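Side-chain contacts in inactive glucansucrase (Lactobacillus reuteri, PDB 5JBD), which is a glycoside hydrolase family 70 protein of the TIM-barrel clan, named as a glucansucrase but inactive, and carries a calcium ion: residues Ala38-Asp42 / Ser43-Asn47; Asp78-Pro81 / Leu82-Ile86; Gln847-Gly850 / Ile851-Val855. All coordinates share one frame; numbering follows the deposited sequence.

Overall arrangement
The three contacts lie on the same side of the chain's centre, about 42, 40 and 26 Å from it to the centres of contacts 1, 2 and 3; at contact 1 the two modelled ends of the chain meet, A38 bonding I881. Contacts 1 and 2 lie about 12 Å apart, centre to centre, and touch through W79, whose CZ2 packs 3.2 Å from S44 O. Contact 3 is about 17 Å from contact 2, centre to centre, and meets it where V855 CG2 approaches I86 CD1 at 4.1 Å; contact 1 stays about 8 Å from contact 3 at the nearest atoms. No residue of the contacts binds calcium, but strand 841-845, leading into contact 3, pairs with strand 242-244, which carries the calcium ligand D243.

Contact 1. Residues Ala38-Asp42 / Ser43-Asn47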
ATOM      1  N   ALA A  38      -8.940  41.781 -17.380  1.00 36.26           N
ATOM      2  CA  ALA A  38      -8.248  40.713 -18.094  1.00 36.54           C
ATOM      3  C   ALA A  38      -7.920  41.169 -19.500  1.00 37.20           C
ATOM      4  O   ALA A  38      -8.705  41.901 -20.117  1.00 38.62           O
ATOM      5  CB  ALA A  38      -9.084  39.434 -18.134  1.00 36.12           C
ATOM      6  N   PHE A  39      -6.747  40.784 -19.995  1.00 37.09           N
ATOM      7  CA  PHE A  39      -6.331  41.163 -21.351  1.00 38.93           C
ATOM      8  C   PHE A  39      -7.310  40.583 -22.381  1.00 38.84           C
ATOM      9  O   PHE A  39      -7.644  41.238 -23.354  1.00 38.24           O
ATOM     10  CB  PHE A  39      -4.897  40.696 -21.637  1.00 38.88           C
ATOM     11  CG  PHE A  39      -4.461  40.902 -23.062  1.00 39.95           C
ATOM     12  CD1 PHE A  39      -4.064  42.155 -23.504  1.00 41.26           C
ATOM     13  CD2 PHE A  39      -4.447  39.838 -23.965  1.00 40.34           C
ATOM     14  CE1 PHE A  39      -3.663  42.351 -24.820  1.00 42.15           C
ATOM     15  CE2 PHE A  39      -4.054  40.026 -25.277  1.00 41.61           C
ATOM     16  CZ  PHE A  39      -3.653  41.282 -25.704  1.00 41.15           C
ATOM     17  N   ALA A  40      -7.742  39.351 -22.142  1.00 38.37           N
ATOM     18  CA  ALA A  40      -8.706  38.643 -22.989  1.00 39.80           C
ATOM     19  C   ALA A  40      -9.509  37.668 -22.131  1.00 40.11           C
ATOM     20  O   ALA A  40      -9.020  37.192 -21.105  1.00 38.76           O
ATOM     21  CB  ALA A  40      -7.988  37.897 -24.107  1.00 39.24           C
ATOM     22  N   GLN A  41     -10.730  37.360 -22.555  1.00 41.35           N
ATOM     23  CA  GLN A  41     -11.586  36.434 -21.826  1.00 42.78           C
ATOM     24  C   GLN A  41     -11.459  35.008 -22.365  1.00 42.74           C
ATOM     25  O   GLN A  41     -12.415  34.415 -22.873  1.00 41.62           O
ATOM     26  CB  GLN A  41     -13.035  36.914 -21.853  1.00 44.98           C
ATOM     27  CG  GLN A  41     -13.232  38.280 -21.212  1.00 46.51           C
ATOM     28  CD  GLN A  41     -14.670  38.517 -20.773  1.00 49.46           C
ATOM     29  OE1 GLN A  41     -15.607  37.898 -21.298  1.00 48.15           O
ATOM     30  NE2 GLN A  41     -14.850  39.406 -19.795  1.00 50.23           N
ATOM     31  N   ASP A  42     -10.269  34.442 -22.207  1.00 44.76           N
ATOM     32  CA  ASP A  42     -10.009  33.040 -22.567  1.00 45.92           C
ATOM     33  C   ASP A  42      -8.745  32.547 -21.852  1.00 44.18           C
ATOM     34  O   ASP A  42      -8.098  33.303 -21.124  1.00 41.35           O
ATOM     35  CB  ASP A  42      -9.905  32.879 -24.100  1.00 49.52           C
ATOM     36  CG  ASP A  42      -8.805  33.743 -24.720  1.00 51.01           C
ATOM     37  OD1 ASP A  42      -7.670  33.732 -24.217  1.00 51.24           O
ATOM     38  OD2 ASP A  42      -9.072  34.417 -25.736  1.00 55.26           O
ATOM     39  N   SER A  43      -8.387  31.294 -22.088  1.00 44.91           N
ATOM     40  CA  SER A  43      -7.246  30.673 -21.416  1.00 45.22           C
ATOM     41  C   SER A  43      -5.885  31.279 -21.746  1.00 44.18           C
ATOM     42  O   SER A  43      -4.926  31.078 -20.992  1.00 43.68           O
ATOM     43  CB  SER A  43      -7.241  29.168 -21.690  1.00 46.28           C
ATOM     44  OG  SER A  43      -8.430  28.585 -21.179  1.00 48.16           O
ATOM     45  N   SER A  44      -5.794  32.033 -22.845  1.00 41.94           N
ATOM     46  CA  SER A  44      -4.559  32.741 -23.179  1.00 40.59           C
ATOM     47  C   SER A  44      -4.228  33.872 -22.199  1.00 41.83           C
ATOM     48  O   SER A  44      -3.076  34.316 -22.157  1.00 43.09           O
ATOM     49  CB  SER A  44      -4.598  33.295 -24.615  1.00 40.97           C
ATOM     50  OG  SER A  44      -5.388  34.473 -24.703  1.00 41.38           O
ATOM     51  N   ALA A  45      -5.222  34.374 -21.459  1.00 39.20           N
ATOM     52  CA  ALA A  45      -4.981  35.420 -20.454  1.00 37.98           C
ATOM     53  C   ALA A  45      -5.521  35.146 -19.040  1.00 36.13           C
ATOM     54  O   ALA A  45      -5.263  35.944 -18.134  1.00 34.10           O
ATOM     55  CB  ALA A  45      -5.516  36.744 -20.961  1.00 39.30           C
ATOM     56  N   ILE A  46      -6.252  34.050 -18.846  1.00 35.20           N
ATOM     57  CA  ILE A  46      -6.827  33.731 -17.535  1.00 35.43           C
ATOM     58  C   ILE A  46      -6.647  32.237 -17.227  1.00 34.85           C
ATOM     59  O   ILE A  46      -7.249  31.398 -17.891  1.00 36.28           O
ATOM     60  CB  ILE A  46      -8.335  34.100 -17.455  1.00 35.37           C
ATOM     61  CG1 ILE A  46      -8.602  35.577 -17.821  1.00 35.98           C
ATOM     62  CG2 ILE A  46      -8.879  33.802 -16.057  1.00 35.77           C
ATOM     63  CD1 ILE A  46     -10.078  35.912 -17.951  1.00 36.09           C
ATOM     64  N   ASN A  47      -5.826  31.901 -16.232  1.00 34.50           N
ATOM     65  CA  ASN A  47      -5.739  30.503 -15.752  1.00 35.00           C
ATOM     66  C   ASN A  47      -7.140  30.065 -15.298  1.00 34.23           C
ATOM     67  O   ASN A  47      -7.860  30.828 -14.641  1.00 34.67           O
ATOM     68  CB  ASN A  47      -4.765  30.336 -14.567  1.00 35.48           C
ATOM     69  CG  ASN A  47      -3.256  30.394 -14.946  1.00 37.33           C
ATOM     70  OD1 ASN A  47      -2.398  30.574 -14.057  1.00 40.08           O
ATOM     71  ND2 ASN A  47      -2.920  30.243 -16.235  1.00 38.44           N
TER
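A38 and I46 meet through methyl groups: A38 CB lies 3.7 Å from I46 CD1. The extended branch of I46 also lies over the main chain of A40, and A45 turns inward beside it, its CB 3.5 Å from A40 O and close to the CB atoms of F39 and A40. That methyl sits at the edge of the F39 ring, near the ring plane. The short methyls of A38 and A45 suit their places by letting the chain pass close.

Polar bonds draw the turn tight behind these methyls. D42 O takes A45 N at 3.1 Å, and I46 N at 3.0 Å in a weak, bent bond. The carboxylate adds an Asx turn: S44 N reaches D42 OD1 at 2.9 Å from the anti side. Aspartate is suited to this because its short side chain can bring an oxygen back to the N-H two residues on; CG, between the backbone N and carbonyl carbon (chi1 58°), places OD1 there. S44 OG is modelled so near OD1 that the length is doubtful, and it should carry little weight. S43 OG instead bonds N48 ND2, just beyond the turn.

Farther out, the F39 ring makes a cation-pi contact with R60, and the backbones of F39 and A45 both bond R60, tying the turn to the chain near strand 58-59. D42 thus supplies both acceptors for the N-H groups of 44-46: two meet its backbone O, one of them weakly, and one meets OD1, and that single N-H would perhaps favour the ionised acid.

Contact 2. Residues Asp78-Pro81 / Leu82-Ile86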
ATOM      1  N   ASP A  78       3.694  38.898 -18.802  1.00 33.87           N
ATOM      2  CA  ASP A  78       3.472  39.655 -17.576  1.00 34.84           C
ATOM      3  C   ASP A  78       2.150  39.232 -16.946  1.00 35.10           C
ATOM      4  O   ASP A  78       1.126  39.878 -17.140  1.00 36.15           O
ATOM      5  CB  ASP A  78       3.496  41.154 -17.856  1.00 35.84           C
ATOM      6  CG  ASP A  78       4.798  41.614 -18.472  1.00 36.96           C
ATOM      7  OD1 ASP A  78       5.867  41.223 -17.966  1.00 36.75           O
ATOM      8  OD2 ASP A  78       4.762  42.359 -19.479  1.00 37.22           O
ATOM      9  N   TRP A  79       2.197  38.133 -16.208  1.00 34.27           N
ATOM     10  CA  TRP A  79       1.056  37.643 -15.473  1.00 33.99           C
ATOM     11  C   TRP A  79       1.140  38.107 -14.021  1.00 33.05           C
ATOM     12  O   TRP A  79       2.220  38.412 -13.521  1.00 33.11           O
ATOM     13  CB  TRP A  79       0.979  36.122 -15.577  1.00 34.79           C
ATOM     14  CG  TRP A  79       0.611  35.651 -16.953  1.00 36.14           C
ATOM     15  CD1 TRP A  79       1.275  35.923 -18.126  1.00 36.98           C
ATOM     16  CD2 TRP A  79      -0.505  34.840 -17.312  1.00 35.77           C
ATOM     17  NE1 TRP A  79       0.636  35.329 -19.180  1.00 37.21           N
ATOM     18  CE2 TRP A  79      -0.462  34.665 -18.713  1.00 36.57           C
ATOM     19  CE3 TRP A  79      -1.548  34.257 -16.594  1.00 34.55           C
ATOM     20  CZ2 TRP A  79      -1.420  33.926 -19.403  1.00 37.07           C
ATOM     21  CZ3 TRP A  79      -2.490  33.528 -17.273  1.00 34.88           C
ATOM     22  CH2 TRP A  79      -2.417  33.349 -18.663  1.00 35.51           C
ATOM     23  N   ARG A  80      -0.015  38.190 -13.370  1.00 32.38           N
ATOM     24  CA  ARG A  80      -0.108  38.587 -11.980  1.00 32.06           C
ATOM     25  C   ARG A  80      -1.024  37.638 -11.221  1.00 31.52           C
ATOM     26  O   ARG A  80      -1.937  37.053 -11.806  1.00 29.98           O
ATOM     27  CB  ARG A  80      -0.633  40.026 -11.854  1.00 33.56           C
ATOM     28  CG  ARG A  80       0.234  41.109 -12.481  1.00 33.72           C
ATOM     29  CD  ARG A  80       1.562  41.265 -11.761  1.00 33.86           C
ATOM     30  NE  ARG A  80       2.406  42.317 -12.323  1.00 34.34           N
ATOM     31  CZ  ARG A  80       3.312  42.158 -13.292  1.00 34.27           C
ATOM     32  NH1 ARG A  80       3.530  40.977 -13.872  1.00 34.22           N
ATOM     33  NH2 ARG A  80       4.012  43.208 -13.701  1.00 35.46           N
ATOM     34  N   PRO A  81      -0.774  37.470  -9.908  1.00 31.40           N
ATOM     35  CA  PRO A  81      -1.625  36.629  -9.086  1.00 31.10           C
ATOM     36  C   PRO A  81      -2.993  37.268  -8.880  1.00 31.19           C
ATOM     37  O   PRO A  81      -3.091  38.493  -8.635  1.00 30.54           O
ATOM     38  CB  PRO A  81      -0.855  36.541  -7.769  1.00 31.03           C
ATOM     39  CG  PRO A  81      -0.099  37.814  -7.705  1.00 32.01           C
ATOM     40  CD  PRO A  81       0.306  38.094  -9.113  1.00 32.05           C
ATOM     41  N   LEU A  82      -4.033  36.448  -8.989  1.00 30.54           N
ATOM     42  CA  LEU A  82      -5.409  36.905  -8.788  1.00 30.69           C
ATOM     43  C   LEU A  82      -5.618  37.530  -7.397  1.00 31.86           C
ATOM     44  O   LEU A  82      -6.410  38.473  -7.251  1.00 31.77           O
ATOM     45  CB  LEU A  82      -6.404  35.772  -9.060  1.00 30.13           C
ATOM     46  CG  LEU A  82      -6.639  35.407 -10.537  1.00 30.22           C
ATOM     47  CD1 LEU A  82      -7.265  34.026 -10.704  1.00 30.15           C
ATOM     48  CD2 LEU A  82      -7.494  36.463 -11.216  1.00 31.01           C
ATOM     49  N   LEU A  83      -4.872  37.054  -6.391  1.00 32.12           N
ATOM     50  CA  LEU A  83      -4.996  37.566  -5.015  1.00 32.85           C
ATOM     51  C   LEU A  83      -4.547  39.003  -4.789  1.00 34.16           C
ATOM     52  O   LEU A  83      -4.776  39.535  -3.702  1.00 35.19           O
ATOM     53  CB  LEU A  83      -4.283  36.640  -4.008  1.00 32.70           C
ATOM     54  CG  LEU A  83      -5.127  35.435  -3.602  1.00 32.35           C
ATOM     55  CD1 LEU A  83      -4.238  34.351  -2.997  1.00 32.18           C
ATOM     56  CD2 LEU A  83      -6.271  35.826  -2.666  1.00 32.98           C
ATOM     57  N   MET A  84      -3.898  39.621  -5.777  1.00 34.25           N
ATOM     58  CA  MET A  84      -3.680  41.079  -5.780  1.00 35.44           C
ATOM     59  C   MET A  84      -4.952  41.884  -6.079  1.00 35.80           C
ATOM     60  O   MET A  84      -4.993  43.089  -5.775  1.00 35.69           O
ATOM     61  CB  MET A  84      -2.640  41.476  -6.841  1.00 35.74           C
ATOM     62  CG  MET A  84      -1.208  41.273  -6.420  1.00 35.78           C
ATOM     63  SD  MET A  84      -0.106  41.497  -7.816  1.00 34.68           S
ATOM     64  CE  MET A  84      -0.193  43.269  -8.078  1.00 35.66           C
ATOM     65  N   TYR A  85      -5.933  41.238  -6.729  1.00 35.04           N
ATOM     66  CA  TYR A  85      -7.147  41.895  -7.247  1.00 35.26           C
ATOM     67  C   TYR A  85      -8.474  41.380  -6.683  1.00 36.12           C
ATOM     68  O   TYR A  85      -9.433  42.153  -6.621  1.00 36.20           O
ATOM     69  CB  TYR A  85      -7.217  41.732  -8.770  1.00 35.15           C
ATOM     70  CG  TYR A  85      -6.058  42.341  -9.528  1.00 34.77           C
ATOM     71  CD1 TYR A  85      -6.094  43.660  -9.975  1.00 35.33           C
ATOM     72  CD2 TYR A  85      -4.933  41.583  -9.828  1.00 34.18           C
ATOM     73  CE1 TYR A  85      -5.032  44.200 -10.691  1.00 35.59           C
ATOM     74  CE2 TYR A  85      -3.861  42.116 -10.540  1.00 34.34           C
ATOM     75  CZ  TYR A  85      -3.916  43.422 -10.973  1.00 34.58           C
ATOM     76  OH  TYR A  85      -2.855  43.973 -11.660  1.00 34.88           O
ATOM     77  N   ILE A  86      -8.558  40.084  -6.338  1.00 34.78           N
ATOM     78  CA  ILE A  86      -9.799  39.471  -5.849  1.00 35.34           C
ATOM     79  C   ILE A  86      -9.565  38.613  -4.611  1.00 36.03           C
ATOM     80  O   ILE A  86      -8.479  38.053  -4.421  1.00 35.03           O
ATOM     81  CB  ILE A  86     -10.502  38.609  -6.928  1.00 35.08           C
ATOM     82  CG1 ILE A  86      -9.614  37.454  -7.414  1.00 33.99           C
ATOM     83  CG2 ILE A  86     -10.904  39.472  -8.112  1.00 35.39           C
ATOM     84  CD1 ILE A  86     -10.342  36.463  -8.292  1.00 33.78           C
TER
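P81 and M84 make the main apolar contact: the thioether SD comes up obliquely to the CG-CD edge of the proline ring, 3.7 Å from both CG and CD. M84 reaches it with CG beside the backbone N (chi1 -80°) and a bend at the last torsion, and the flexible thioether chain crosses the puckered ring at a slant. The Y85 ring adds its edge, CE2 lying 4.1 Å from R80 CB. The same ring edge also meets a carbonyl oxygen, CD2 lying 3.8 Å from P81 O.

Backbone hydrogen bonds wind the chain just past the proline. M84 N gives to P81 O at 3.2 Å in a fairly straight bond and opens the 3-10 turn of 82-84. The next carbonyl, L82 O, accepts from Y85 N at 2.9 Å and I86 N at 2.8 Å, so a single buried carbonyl is shared as the turn ends.

Charge enters through R80. Its chain bends at chi2 and folds back, so that NH1 bonds W79 O at 2.9 Å with the oxygen only 3° from the guanidinium plane, while NE forms a salt bridge with E141. Arginine suits the spot, for its aliphatic part packs while its flat head serves several acceptors.

R80 and L82 bond the backbones of Y59 and D57, and P81 falls between them, where a residue without N-H does no harm to strand pairing. P81 and M84 press on L153 of helix 151-162, M84 also on I140 of helix 126-147, and Y85 stands edge-to-face with Y59 of strand 58-59.

Contact 3. Residues Gln847-Gly850 / Ile851-Val855; sequences QNIG and IGLAV
I849 and G850, which pack against the residues after them, both direct their backbone N-H to OE2 of E172, and N848 N donates to the other carboxylate oxygen, OE1. Three successive N-H groups thus converge on one side chain, much as in an anion-binding nest, with N848 in a left-handed backbone conformation and I849 in a right-handed one. I851 N continues the series by bonding S171 OG.

Within the segment the leading contact is made by L853, whose isobutyl end closes over the carbonyl of I849. CD1 lies 3.5 Å from I849 O, CG 3.7 Å and CD2 3.8 Å, so both methyls and the branch point lie against the oxygen from one side. The same CD1 lies 4.0 Å from I849 CB, the one apolar side-chain pair across the turn. L853 gets there with CG beside its backbone N (chi1 -69°) and an extended second torsion that carries CD1 back along the chain. A leucine is apt here, since its fork can straddle a carbonyl while CD1 keeps hold of the neighbouring side chain.

G850 makes the path possible. Its positive phi of 112° belongs to a region readily open to glycine alone, and where a CB would stand it would meet both the I849 carbonyl oxygen and I851 N. I851 then sends its side chain off to Y786.

No hydrogen bond joins 847-850 to 851-855; they meet by van der Waals contact alone. The chemistry is therefore divided: L853 covers the I849 carbonyl, while the N-H groups of 848-851 are bonded by E172 and S171, as the chain runs on from strand 841-845.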
ATOM      1  N   GLN A 847      -6.219  16.460  -0.061  1.00 30.57           N
ATOM      2  CA  GLN A 847      -4.981  16.754  -0.790  1.00 30.38           C
ATOM      3  C   GLN A 847      -4.197  17.963  -0.270  1.00 30.53           C
ATOM      4  O   GLN A 847      -3.173  18.330  -0.856  1.00 29.83           O
ATOM      5  CB  GLN A 847      -5.288  16.900  -2.287  1.00 31.55           C
ATOM      6  CG  GLN A 847      -5.770  15.600  -2.916  1.00 31.02           C
ATOM      7  CD  GLN A 847      -5.813  15.647  -4.432  1.00 31.91           C
ATOM      8  OE1 GLN A 847      -5.621  16.701  -5.038  1.00 31.73           O
ATOM      9  NE2 GLN A 847      -6.104  14.508  -5.058  1.00 30.56           N
ATOM     10  N   ASN A 848      -4.674  18.567   0.820  1.00 31.07           N
ATOM     11  CA  ASN A 848      -4.008  19.696   1.482  1.00 32.17           C
ATOM     12  C   ASN A 848      -3.909  20.967   0.601  1.00 32.01           C
ATOM     13  O   ASN A 848      -2.915  21.677   0.661  1.00 31.10           O
ATOM     14  CB  ASN A 848      -2.601  19.300   1.988  1.00 32.74           C
ATOM     15  CG  ASN A 848      -2.621  18.142   2.973  1.00 33.64           C
ATOM     16  OD1 ASN A 848      -1.876  17.180   2.822  1.00 34.82           O
ATOM     17  ND2 ASN A 848      -3.462  18.233   3.986  1.00 32.99           N
ATOM     18  N   ILE A 849      -4.953  21.245  -0.180  1.00 32.67           N
ATOM     19  CA  ILE A 849      -5.010  22.467  -1.017  1.00 33.07           C
ATOM     20  C   ILE A 849      -6.031  23.519  -0.573  1.00 33.51           C
ATOM     21  O   ILE A 849      -5.852  24.716  -0.855  1.00 34.75           O
ATOM     22  CB  ILE A 849      -5.228  22.131  -2.510  1.00 33.21           C
ATOM     23  CG1 ILE A 849      -6.551  21.392  -2.738  1.00 32.74           C
ATOM     24  CG2 ILE A 849      -4.053  21.310  -3.034  1.00 33.66           C
ATOM     25  CD1 ILE A 849      -6.851  21.108  -4.188  1.00 32.34           C
ATOM     26  N   GLY A 850      -7.105  23.080   0.074  1.00 31.21           N
ATOM     27  CA  GLY A 850      -8.151  23.961   0.583  1.00 31.71           C
ATOM     28  C   GLY A 850      -9.455  23.777  -0.164  1.00 31.40           C
ATOM     29  O   GLY A 850      -9.454  23.475  -1.361  1.00 31.56           O
ATOM     30  N   ILE A 851     -10.561  23.985   0.544  1.00 31.82           N
ATOM     31  CA  ILE A 851     -11.904  23.788  -0.006  1.00 32.53           C
ATOM     32  C   ILE A 851     -12.484  25.073  -0.611  1.00 33.51           C
ATOM     33  O   ILE A 851     -13.489  25.012  -1.319  1.00 33.52           O
ATOM     34  CB  ILE A 851     -12.854  23.181   1.075  1.00 33.39           C
ATOM     35  CG1 ILE A 851     -14.046  22.438   0.455  1.00 34.40           C
ATOM     36  CG2 ILE A 851     -13.381  24.241   2.045  1.00 33.96           C
ATOM     37  CD1 ILE A 851     -13.689  21.343  -0.522  1.00 33.81           C
ATOM     38  N   GLY A 852     -11.851  26.222  -0.324  1.00 34.37           N
ATOM     39  CA  GLY A 852     -12.311  27.537  -0.793  1.00 34.16           C
ATOM     40  C   GLY A 852     -11.493  28.176  -1.899  1.00 33.74           C
ATOM     41  O   GLY A 852     -11.578  29.391  -2.086  1.00 35.30           O
ATOM     42  N   LEU A 853     -10.701  27.386  -2.630  1.00 32.69           N
ATOM     43  CA  LEU A 853      -9.917  27.907  -3.757  1.00 33.18           C
ATOM     44  C   LEU A 853     -10.810  28.415  -4.884  1.00 34.06           C
ATOM     45  O   LEU A 853     -10.481  29.421  -5.523  1.00 34.75           O
ATOM     46  CB  LEU A 853      -8.942  26.857  -4.320  1.00 33.11           C
ATOM     47  CG  LEU A 853      -7.746  26.439  -3.459  1.00 33.54           C
ATOM     48  CD1 LEU A 853      -6.898  25.394  -4.175  1.00 34.12           C
ATOM     49  CD2 LEU A 853      -6.882  27.629  -3.098  1.00 33.81           C
ATOM     50  N   ALA A 854     -11.922  27.714  -5.124  1.00 34.32           N
ATOM     51  CA  ALA A 854     -12.849  28.054  -6.210  1.00 34.43           C
ATOM     52  C   ALA A 854     -13.484  29.425  -6.008  1.00 35.39           C
ATOM     53  O   ALA A 854     -14.108  29.673  -4.975  1.00 34.98           O
ATOM     54  CB  ALA A 854     -13.925  26.983  -6.335  1.00 34.90           C
ATOM     55  N   VAL A 855     -13.328  30.308  -7.004  1.00 35.59           N
ATOM     56  CA  VAL A 855     -13.784  31.687  -6.888  1.00 37.55           C
ATOM     57  C   VAL A 855     -15.300  31.762  -7.037  1.00 40.09           C
ATOM     58  O   VAL A 855     -15.864  31.288  -8.022  1.00 38.54           O
ATOM     59  CB  VAL A 855     -13.106  32.608  -7.933  1.00 37.22           C
ATOM     60  CG1 VAL A 855     -13.676  34.026  -7.880  1.00 39.02           C
ATOM     61  CG2 VAL A 855     -11.597  32.641  -7.717  1.00 36.69           C
TER